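Local structure of F5/8 type C domain protein (Clostridium perfringens, 7JRM) at residues K408-V413 with V443-E448; I380-L385 with M456-N461; N300-Y305 with V336-G341. The protein belongs to the O-glycopeptidase ZmpB and probably helps it recognise mucin glycans through a carbohydrate-binding module. All blocks are in the same frame, centred on the assembly; numbering follows the deposited sequence.

Contact 1 (K408-V413 with V443-E448); sequences KTIRVV and VHVLFE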
loop_
_atom_site.group_PDB
_atom_site.type_symbol
_atom_site.label_atom_id
_atom_site.label_comp_id
_atom_site.label_asym_id
_atom_site.label_seq_id
_atom_site.Cartn_x
_atom_site.Cartn_y
_atom_site.Cartn_z
ATOM N N LYS A 408 39.855 -6.387 -23.698
ATOM C CA LYS A 408 39.606 -6.499 -25.132
ATOM C C LYS A 408 40.782 -7.143 -25.860
ATOM O O LYS A 408 40.652 -8.256 -26.373
ATOM C CB LYS A 408 39.288 -5.122 -25.718
ATOM C CG LYS A 408 38.033 -4.481 -25.150
ATOM C CD LYS A 408 36.844 -5.423 -25.239
ATOM C CE LYS A 408 35.614 -4.821 -24.582
ATOM N NZ LYS A 408 34.629 -5.865 -24.187
ATOM N N THR A 409 41.929 -6.471 -25.927
ATOM C CA THR A 409 43.040 -6.897 -26.767
ATOM C C THR A 409 44.264 -7.195 -25.914
ATOM O O THR A 409 44.676 -6.365 -25.097
ATOM C CB THR A 409 43.374 -5.826 -27.811
ATOM O OG1 THR A 409 42.267 -5.668 -28.707
ATOM C CG2 THR A 409 44.609 -6.219 -28.605
ATOM N N ILE A 410 44.841 -8.378 -26.113
ATOM C CA ILE A 410 46.099 -8.774 -25.490
ATOM C C ILE A 410 47.164 -8.750 -26.576
ATOM O O ILE A 410 47.148 -9.583 -27.490
ATOM C CB ILE A 410 46.008 -10.162 -24.844
ATOM C CG1 ILE A 410 44.916 -10.191 -23.777
ATOM C CG2 ILE A 410 47.352 -10.560 -24.248
ATOM C CD1 ILE A 410 45.258 -9.411 -22.536
ATOM N N ARG A 411 48.092 -7.800 -26.486
ATOM C CA ARG A 411 49.185 -7.699 -27.442
ATOM C C ARG A 411 50.509 -7.637 -26.693
ATOM O O ARG A 411 50.599 -7.037 -25.617
ATOM C CB ARG A 411 49.013 -6.476 -28.364
ATOM C CG ARG A 411 49.587 -5.169 -27.840
ATOM C CD ARG A 411 49.836 -4.189 -28.976
ATOM N NE ARG A 411 48.758 -4.210 -29.963
ATOM C CZ ARG A 411 47.773 -3.319 -30.016
ATOM N NH1 ARG A 411 47.724 -2.327 -29.139
ATOM N NH2 ARG A 411 46.836 -3.420 -30.950
ATOM N N VAL A 412 51.525 -8.285 -27.256
ATOM C CA VAL A 412 52.858 -8.340 -26.667
ATOM C C VAL A 412 53.800 -7.540 -27.553
ATOM O O VAL A 412 53.776 -7.679 -28.783
ATOM C CB VAL A 412 53.346 -9.791 -26.506
ATOM C CG1 VAL A 412 54.614 -9.831 -25.667
ATOM C CG2 VAL A 412 52.257 -10.651 -25.884
ATOM N N VAL A 413 54.626 -6.703 -26.932
ATOM C CA VAL A 413 55.506 -5.783 -27.638
ATOM C C VAL A 413 56.943 -6.053 -27.217
ATOM O O VAL A 413 57.213 -6.349 -26.048
ATOM C CB VAL A 413 55.124 -4.314 -27.361
ATOM C CG1 VAL A 413 55.656 -3.413 -28.454
ATOM C CG2 VAL A 413 53.614 -4.169 -27.239
ATOM N N VAL A 443 53.598 -6.386 -22.056
ATOM C CA VAL A 443 52.286 -6.965 -22.320
ATOM C C VAL A 443 51.243 -5.884 -22.080
ATOM O O VAL A 443 51.147 -5.343 -20.971
ATOM C CB VAL A 443 52.014 -8.195 -21.440
ATOM C CG1 VAL A 443 50.651 -8.790 -21.764
ATOM C CG2 VAL A 443 53.114 -9.229 -21.619
ATOM N N HIS A 444 50.464 -5.571 -23.111
ATOM C CA HIS A 444 49.438 -4.539 -23.045
ATOM C C HIS A 444 48.066 -5.200 -23.037
ATOM O O HIS A 444 47.704 -5.898 -23.990
ATOM C CB HIS A 444 49.562 -3.567 -24.218
ATOM C CG HIS A 444 50.792 -2.716 -24.170
ATOM N ND1 HIS A 444 52.044 -3.198 -24.483
ATOM C CD2 HIS A 444 50.962 -1.413 -23.844
ATOM C CE1 HIS A 444 52.932 -2.229 -24.353
ATOM N NE2 HIS A 444 52.302 -1.136 -23.965
ATOM N N VAL A 445 47.310 -4.979 -21.966
ATOM C CA VAL A 445 45.962 -5.516 -21.820
ATOM C C VAL A 445 45.000 -4.372 -22.115
ATOM O O VAL A 445 44.680 -3.567 -21.236
ATOM C CB VAL A 445 45.732 -6.108 -20.427
ATOM C CG1 VAL A 445 44.314 -6.652 -20.305
ATOM C CG2 VAL A 445 46.761 -7.188 -20.127
ATOM N N LEU A 446 44.538 -4.293 -23.360
ATOM C CA LEU A 446 43.614 -3.242 -23.758
ATOM C C LEU A 446 42.203 -3.581 -23.298
ATOM O O LEU A 446 41.748 -4.721 -23.431
ATOM C CB LEU A 446 43.634 -3.051 -25.276
ATOM C CG LEU A 446 44.947 -2.710 -25.993
ATOM C CD1 LEU A 446 44.668 -1.883 -27.239
ATOM C CD2 LEU A 446 45.928 -1.985 -25.086
ATOM N N PHE A 447 41.508 -2.584 -22.754
ATOM C CA PHE A 447 40.135 -2.776 -22.313
ATOM C C PHE A 447 39.347 -1.496 -22.544
ATOM O O PHE A 447 39.898 -0.393 -22.499
ATOM C CB PHE A 447 40.065 -3.203 -20.838
ATOM C CG PHE A 447 40.309 -2.086 -19.859
ATOM C CD1 PHE A 447 41.595 -1.780 -19.446
ATOM C CD2 PHE A 447 39.251 -1.361 -19.332
ATOM C CE1 PHE A 447 41.824 -0.763 -18.540
ATOM C CE2 PHE A 447 39.474 -0.340 -18.428
ATOM C CZ PHE A 447 40.761 -0.041 -18.030
ATOM N N GLU A 448 38.049 -1.658 -22.793
ATOM C CA GLU A 448 37.164 -0.525 -23.013
ATOM C C GLU A 448 35.748 -0.907 -22.608
ATOM O O GLU A 448 35.339 -2.065 -22.730
ATOM C CB GLU A 448 37.200 -0.055 -24.474
ATOM C CG GLU A 448 36.514 -0.992 -25.458
ATOM C CD GLU A 448 37.045 -0.841 -26.871
ATOM O OE1 GLU A 448 36.855 0.240 -27.466
ATOM O OE2 GLU A 448 37.652 -1.804 -27.387
#

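Contact 2 (I380-L385 with M456-N461); sequences IAAGEL and MFYLFN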
loop_
_atom_site.group_PDB
_atom_site.type_symbol
_atom_site.label_atom_id
_atom_site.label_comp_id
_atom_site.label_asym_id
_atom_site.label_seq_id
_atom_site.Cartn_x
_atom_site.Cartn_y
_atom_site.Cartn_z
ATOM N N ILE A 380 47.434 0.865 -15.634
ATOM C CA ILE A 380 47.692 0.064 -14.445
ATOM C C ILE A 380 48.989 -0.696 -14.687
ATOM O O ILE A 380 49.013 -1.693 -15.418
ATOM C CB ILE A 380 46.531 -0.886 -14.131
ATOM C CG1 ILE A 380 45.201 -0.130 -14.174
ATOM C CG2 ILE A 380 46.731 -1.539 -12.773
ATOM C CD1 ILE A 380 44.356 -0.443 -15.393
ATOM N N ALA A 381 50.074 -0.225 -14.080
ATOM C CA ALA A 381 51.357 -0.920 -14.135
ATOM C C ALA A 381 51.279 -2.141 -13.229
ATOM O O ALA A 381 51.441 -2.039 -12.011
ATOM C CB ALA A 381 52.489 0.011 -13.718
ATOM N N ALA A 382 51.027 -3.304 -13.823
ATOM C CA ALA A 382 50.770 -4.525 -13.072
ATOM C C ALA A 382 52.038 -5.284 -12.699
ATOM O O ALA A 382 51.947 -6.412 -12.205
ATOM C CB ALA A 382 49.830 -5.436 -13.864
ATOM N N GLY A 383 53.211 -4.703 -12.927
ATOM C CA GLY A 383 54.447 -5.298 -12.459
ATOM C C GLY A 383 55.074 -6.263 -13.448
ATOM O O GLY A 383 54.814 -6.244 -14.655
ATOM N N GLU A 384 55.924 -7.130 -12.903
ATOM C CA GLU A 384 56.717 -8.064 -13.689
ATOM C C GLU A 384 56.157 -9.476 -13.570
ATOM O O GLU A 384 55.757 -9.909 -12.486
ATOM C CB GLU A 384 58.178 -8.046 -13.232
ATOM C CG GLU A 384 59.030 -9.173 -13.800
ATOM C CD GLU A 384 60.444 -9.173 -13.250
ATOM O OE1 GLU A 384 61.371 -9.560 -13.993
ATOM O OE2 GLU A 384 60.629 -8.789 -12.076
ATOM N N LEU A 385 56.129 -10.186 -14.694
ATOM C CA LEU A 385 55.788 -11.601 -14.726
ATOM C C LEU A 385 57.061 -12.410 -14.923
ATOM O O LEU A 385 57.897 -12.065 -15.764
ATOM C CB LEU A 385 54.789 -11.903 -15.843
ATOM C CG LEU A 385 53.418 -11.235 -15.751
ATOM C CD1 LEU A 385 52.667 -11.379 -17.066
ATOM C CD2 LEU A 385 52.608 -11.811 -14.599
ATOM N N MET A 456 46.289 -2.066 -19.123
ATOM C CA MET A 456 46.947 -2.784 -18.038
ATOM C C MET A 456 48.245 -3.370 -18.579
ATOM O O MET A 456 48.220 -4.203 -19.492
ATOM C CB MET A 456 46.045 -3.884 -17.479
ATOM C CG MET A 456 46.603 -4.580 -16.250
ATOM S SD MET A 456 45.305 -5.256 -15.197
ATOM C CE MET A 456 46.255 -6.344 -14.142
ATOM N N PHE A 457 49.372 -2.936 -18.023
ATOM C CA PHE A 457 50.684 -3.233 -18.581
ATOM C C PHE A 457 51.432 -4.229 -17.705
ATOM O O PHE A 457 51.483 -4.073 -16.480
ATOM C CB PHE A 457 51.509 -1.956 -18.740
ATOM C CG PHE A 457 52.864 -2.182 -19.344
ATOM C CD1 PHE A 457 52.998 -2.437 -20.699
ATOM C CD2 PHE A 457 54.004 -2.144 -18.558
ATOM C CE1 PHE A 457 54.244 -2.649 -21.259
ATOM C CE2 PHE A 457 55.252 -2.355 -19.113
ATOM C CZ PHE A 457 55.373 -2.606 -20.465
ATOM N N TYR A 458 52.008 -5.244 -18.342
ATOM C CA TYR A 458 52.922 -6.189 -17.719
ATOM C C TYR A 458 54.283 -6.095 -18.398
ATOM O O TYR A 458 54.440 -5.461 -19.444
ATOM C CB TYR A 458 52.401 -7.628 -17.821
ATOM C CG TYR A 458 51.256 -7.977 -16.899
ATOM C CD1 TYR A 458 51.488 -8.360 -15.585
ATOM C CD2 TYR A 458 49.944 -7.952 -17.351
ATOM C CE1 TYR A 458 50.446 -8.697 -14.744
ATOM C CE2 TYR A 458 48.896 -8.283 -16.519
ATOM C CZ TYR A 458 49.151 -8.654 -15.216
ATOM O OH TYR A 458 48.108 -8.986 -14.382
ATOM N N LEU A 459 55.275 -6.746 -17.795
ATOM C CA LEU A 459 56.564 -6.924 -18.444
ATOM C C LEU A 459 57.150 -8.259 -18.012
ATOM O O LEU A 459 56.849 -8.765 -16.928
ATOM C CB LEU A 459 57.531 -5.762 -18.141
ATOM C CG LEU A 459 58.158 -5.461 -16.769
ATOM C CD1 LEU A 459 59.218 -6.476 -16.326
ATOM C CD2 LEU A 459 58.752 -4.059 -16.785
ATOM N N PHE A 460 57.983 -8.828 -18.880
ATOM C CA PHE A 460 58.703 -10.052 -18.558
ATOM C C PHE A 460 60.024 -10.052 -19.310
ATOM O O PHE A 460 60.073 -9.718 -20.496
ATOM C CB PHE A 460 57.879 -11.305 -18.894
ATOM C CG PHE A 460 57.575 -11.473 -20.358
ATOM C CD1 PHE A 460 58.377 -12.271 -21.160
ATOM C CD2 PHE A 460 56.477 -10.850 -20.928
ATOM C CE1 PHE A 460 58.096 -12.434 -22.503
ATOM C CE2 PHE A 460 56.191 -11.010 -22.272
ATOM C CZ PHE A 460 57.001 -11.804 -23.059
ATOM N N ASN A 461 61.093 -10.410 -18.605
ATOM C CA ASN A 461 62.424 -10.449 -19.186
ATOM C C ASN A 461 62.737 -11.847 -19.701
ATOM O O ASN A 461 62.230 -12.848 -19.189
ATOM C CB ASN A 461 63.475 -10.025 -18.160
ATOM C CG ASN A 461 64.798 -9.661 -18.800
ATOM O OD1 ASN A 461 64.837 -9.056 -19.871
ATOM N ND2 ASN A 461 65.892 -10.030 -18.146
HETATM O O HOH W 1 60.522 -11.433 -16.076
#

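Contact 3 (N300-Y305 with V336-G341); sequences NIPDKY and VEDLTG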
loop_
_atom_site.group_PDB
_atom_site.type_symbol
_atom_site.label_atom_id
_atom_site.label_comp_id
_atom_site.label_asym_id
_atom_site.label_seq_id
_atom_site.Cartn_x
_atom_site.Cartn_y
_atom_site.Cartn_z
ATOM N N ASN A 300 38.283 2.944 6.297
ATOM C CA ASN A 300 39.578 2.394 5.911
ATOM C C ASN A 300 39.804 2.656 4.427
ATOM O O ASN A 300 39.113 2.089 3.575
ATOM C CB ASN A 300 39.641 0.901 6.222
ATOM C CG ASN A 300 40.972 0.282 5.839
ATOM O OD1 ASN A 300 41.034 -0.605 4.989
ATOM N ND2 ASN A 300 42.044 0.750 6.466
ATOM N N ILE A 301 40.767 3.519 4.118
ATOM C CA ILE A 301 41.125 3.830 2.737
ATOM C C ILE A 301 42.574 3.411 2.512
ATOM O O ILE A 301 43.495 4.185 2.814
ATOM C CB ILE A 301 40.917 5.321 2.425
ATOM C CG1 ILE A 301 39.509 5.759 2.830
ATOM C CG2 ILE A 301 41.159 5.596 0.949
ATOM C CD1 ILE A 301 39.249 7.238 2.637
ATOM N N PRO A 302 42.825 2.205 1.996
ATOM C CA PRO A 302 44.218 1.756 1.845
ATOM C C PRO A 302 45.007 2.549 0.817
ATOM O O PRO A 302 46.216 2.737 0.998
ATOM C CB PRO A 302 44.073 0.283 1.432
ATOM C CG PRO A 302 42.698 0.173 0.864
ATOM C CD PRO A 302 41.853 1.175 1.593
ATOM N N ASP A 303 44.370 3.017 -0.254
ATOM C CA ASP A 303 45.058 3.809 -1.269
ATOM C C ASP A 303 45.282 5.215 -0.725
ATOM O O ASP A 303 44.323 5.956 -0.481
ATOM C CB ASP A 303 44.251 3.837 -2.565
ATOM C CG ASP A 303 45.072 4.290 -3.760
ATOM O OD1 ASP A 303 44.850 3.757 -4.867
ATOM O OD2 ASP A 303 45.932 5.183 -3.601
ATOM N N LYS A 304 46.551 5.585 -0.536
ATOM C CA LYS A 304 46.865 6.907 -0.005
ATOM C C LYS A 304 46.497 8.012 -0.987
ATOM O O LYS A 304 46.220 9.142 -0.568
ATOM C CB LYS A 304 48.349 6.989 0.354
ATOM N N TYR A 305 46.489 7.711 -2.288
ATOM C CA TYR A 305 46.111 8.719 -3.272
ATOM C C TYR A 305 44.611 8.975 -3.264
ATOM O O TYR A 305 44.175 10.107 -3.503
ATOM C CB TYR A 305 46.574 8.294 -4.665
ATOM C CG TYR A 305 48.064 8.442 -4.882
ATOM C CD1 TYR A 305 48.962 7.552 -4.306
ATOM C CD2 TYR A 305 48.572 9.475 -5.659
ATOM C CE1 TYR A 305 50.324 7.684 -4.500
ATOM C CE2 TYR A 305 49.934 9.615 -5.859
ATOM C CZ TYR A 305 50.805 8.717 -5.278
ATOM O OH TYR A 305 52.159 8.852 -5.474
ATOM N N VAL A 336 45.024 7.261 -8.389
ATOM C CA VAL A 336 44.394 6.252 -7.547
ATOM C C VAL A 336 44.519 4.888 -8.211
ATOM O O VAL A 336 44.336 4.748 -9.427
ATOM C CB VAL A 336 42.920 6.609 -7.279
ATOM C CG1 VAL A 336 42.278 5.582 -6.357
ATOM C CG2 VAL A 336 42.813 8.006 -6.686
ATOM N N GLU A 337 44.840 3.875 -7.407
ATOM C CA GLU A 337 44.913 2.494 -7.863
ATOM C C GLU A 337 43.834 1.603 -7.270
ATOM O O GLU A 337 43.457 0.611 -7.897
ATOM C CB GLU A 337 46.284 1.890 -7.524
ATOM C CG GLU A 337 47.404 2.307 -8.459
ATOM C CD GLU A 337 48.770 1.888 -7.948
ATOM O OE1 GLU A 337 48.851 0.873 -7.226
ATOM O OE2 GLU A 337 49.763 2.576 -8.269
ATOM N N ASP A 338 43.332 1.936 -6.084
ATOM C CA ASP A 338 42.358 1.114 -5.373
ATOM C C ASP A 338 41.212 2.005 -4.919
ATOM O O ASP A 338 41.431 2.968 -4.176
ATOM C CB ASP A 338 43.009 0.411 -4.177
ATOM C CG ASP A 338 42.081 -0.581 -3.500
ATOM O OD1 ASP A 338 40.957 -0.799 -3.999
ATOM O OD2 ASP A 338 42.482 -1.150 -2.463
ATOM N N LEU A 339 39.999 1.683 -5.359
ATOM C CA LEU A 339 38.808 2.448 -5.013
ATOM C C LEU A 339 38.196 2.023 -3.685
ATOM O O LEU A 339 37.099 2.485 -3.351
ATOM C CB LEU A 339 37.761 2.323 -6.123
ATOM C CG LEU A 339 38.097 2.977 -7.463
ATOM C CD1 LEU A 339 36.984 2.730 -8.468
ATOM C CD2 LEU A 339 38.340 4.464 -7.285
ATOM N N THR A 340 38.873 1.161 -2.928
ATOM C CA THR A 340 38.330 0.666 -1.670
ATOM C C THR A 340 38.051 1.820 -0.715
ATOM O O THR A 340 38.911 2.676 -0.484
ATOM C CB THR A 340 39.298 -0.329 -1.029
ATOM O OG1 THR A 340 39.493 -1.441 -1.911
ATOM C CG2 THR A 340 38.746 -0.836 0.296
ATOM N N GLY A 341 36.835 1.841 -0.164
ATOM C CA GLY A 341 36.363 2.906 0.692
ATOM C C GLY A 341 35.285 3.760 0.053
ATOM O O GLY A 341 34.423 4.289 0.764
HETATM O O HOH W 2 41.557 2.650 -1.273
#

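Contact 1 (K408-V413 with V443-E448)
Arg411 places CG between its backbone N and carbonyl carbon (chi1 87°) and then bends at chi3 (40°), which brings NH1 obliquely up to Leu446 CD1 at 3.6 Å; Arg411 NH2 forms a salt bridge with Glu422 of strand 419-424. Ile410 turns CG1 toward its own N side and folds again at chi2, so that CD1 lies 3.6 Å from Val445 CG2 and nearly as close to Val445 CG1. These pairs lie on opposite faces of an antiparallel two-strand ladder. Arg411 and His444 form a hydrogen-bonded pair, joined by His444 N to Arg411 O (2.9 Å) and the return bond from Arg411 N to His444 O. Ile410-Val445 and Val412-Val443 are non-hydrogen-bonded pairs directed into the core. At the start of 408-413 the ladder carries a classic beta bulge: Lys408 N and Thr409 N both converge on Leu446 O, the second from above the carbonyl plane at 3.1 Å; the modelled Lys408 bond is doubtfully short. Beyond it the aliphatic chain of Lys408 crosses Glu448 at about a right angle, CG lying 3.5 Å from OE2. Val413 CG2 sits 3.3 Å from His444 ND1, a buried nitrogen with no polar partner in the model, consistent with a neutral ring. Backbone bonds and aliphatic packing thus join the two strands: the Lys408 and Glu448 charges do not meet, and that of Arg411 is paired on the next strand.

Contact 2 (I380-L385 with M456-N461)
Ile380-Leu385 and Met456-Asn461 form a parallel strand pairing at the junction of two sheet regions: strand 372-384 is the last of three parallel strands in the leucine-rich-repeat-like part, and strand 452-461, last in the chain, borders the antiparallel C-terminal strands of the same sheet. The short segments cross at -24°. Phe457 bonds through both its N and its O: the N donates to Ile380 O (2.9 Å), and the O receives Ala382 N. A beta bulge at Ala382-Gly383 then moves the register by one residue. Gly383 adopts a positive phi there, and its O meets Leu459 N at a longer, bent 3.2 Å. Regular pairing resumes with Leu385 N to Leu459 O (2.7 Å), an almost straight bond. The bulge also turns Ala382 CB toward the partner strand, over one face of the Tyr458 ring, in a CH-pi contact 3.6 Å from the centroid. Leu385, with CG anti to its carbonyl carbon (chi1 -63°), lays CG obliquely against Tyr458 CD1 at 3.5 Å. Met456 CE meets the Ala382 methyl at roughly a right angle to the ring's approach, 3.7 Å from Ala382 CB. On the opposite face of the sheet from Tyr458, Leu459 CD1 rests 3.6 Å from Glu384 CB. Beyond the last direct bond one water accepts from Asn461 N and donates to Leu385 O and Glu384 OE1, bridging the two segments. Further out, Tyr458 OH bonds to Asp395 O, tying the ring to strand 391-395, whose Val392 also touches Leu385 and Phe460. On its other edge, strand 452-461 pairs with strand 440-449, and the Phe460 ring meets Tyr441 there.

Contact 3 (N300-Y305 with V336-G341)
Asp303 OD1 accepts two backbone N-H groups of the facing loop, from Asp338 N (2.7 Å) on its anti lone pair and from Glu337 N nearly in line with the C-O bond, the latter modelled doubtfully short. OD2 of the same carboxylate caps helix 304-314, receiving Tyr305 N at 2.9 Å from the anti side, so Asp303 is the N-cap and also holds the loop. With CG anti to its backbone N (chi1 -163°), the carboxylate extends across to the loop, and these three bonds limit its rotation. The helix N-terminus and the N-H groups probably stabilise its negative charge. Beside it Pro302 lies across Thr340, CD 3.9 Å from CG2, and its CG approaches Asp338 OD2. A water accepts from Asp303 N and donates to Asp338 O and Thr340 O, bridging the two segments. In the second shell Asp338 OD1 takes Thr340 N in an Asx turn and Thr340 OG1 (2.6 Å) from the same face of its plane, fixing the loop's shape. Outward, Val336 packs on Leu306 and Ser309 of helix 304-314. Segment 336-341 lies in the loop between strands 330-332 and 350-352, and its Leu339 packs among Leu333, Val358, Pro363 and Leu364.

Overall arrangement
Contacts 1 and 2 belong to one mixed sheet and meet through its neighbouring strands, 440-449 of contact 1 and 452-461 of contact 2. Contact 1 is an antiparallel ladder, contact 2 a parallel one, their centres 11 Å apart and linked by probable hydrogen bonds such as Val445 N to Met456 O and by the edge-to-face rings of His444 and Phe457. Both are partly buried, and each has a beta bulge. Contact 3 differs: a surface contact without strand pairing, its nearest atoms about 6 Å from contact 2, its grip concentrated in one carboxylate and a water. It joins the start of helix 304-314 to the loop after strand 330-332, whereas contact 2 joins the parallel and antiparallel parts of the sheet.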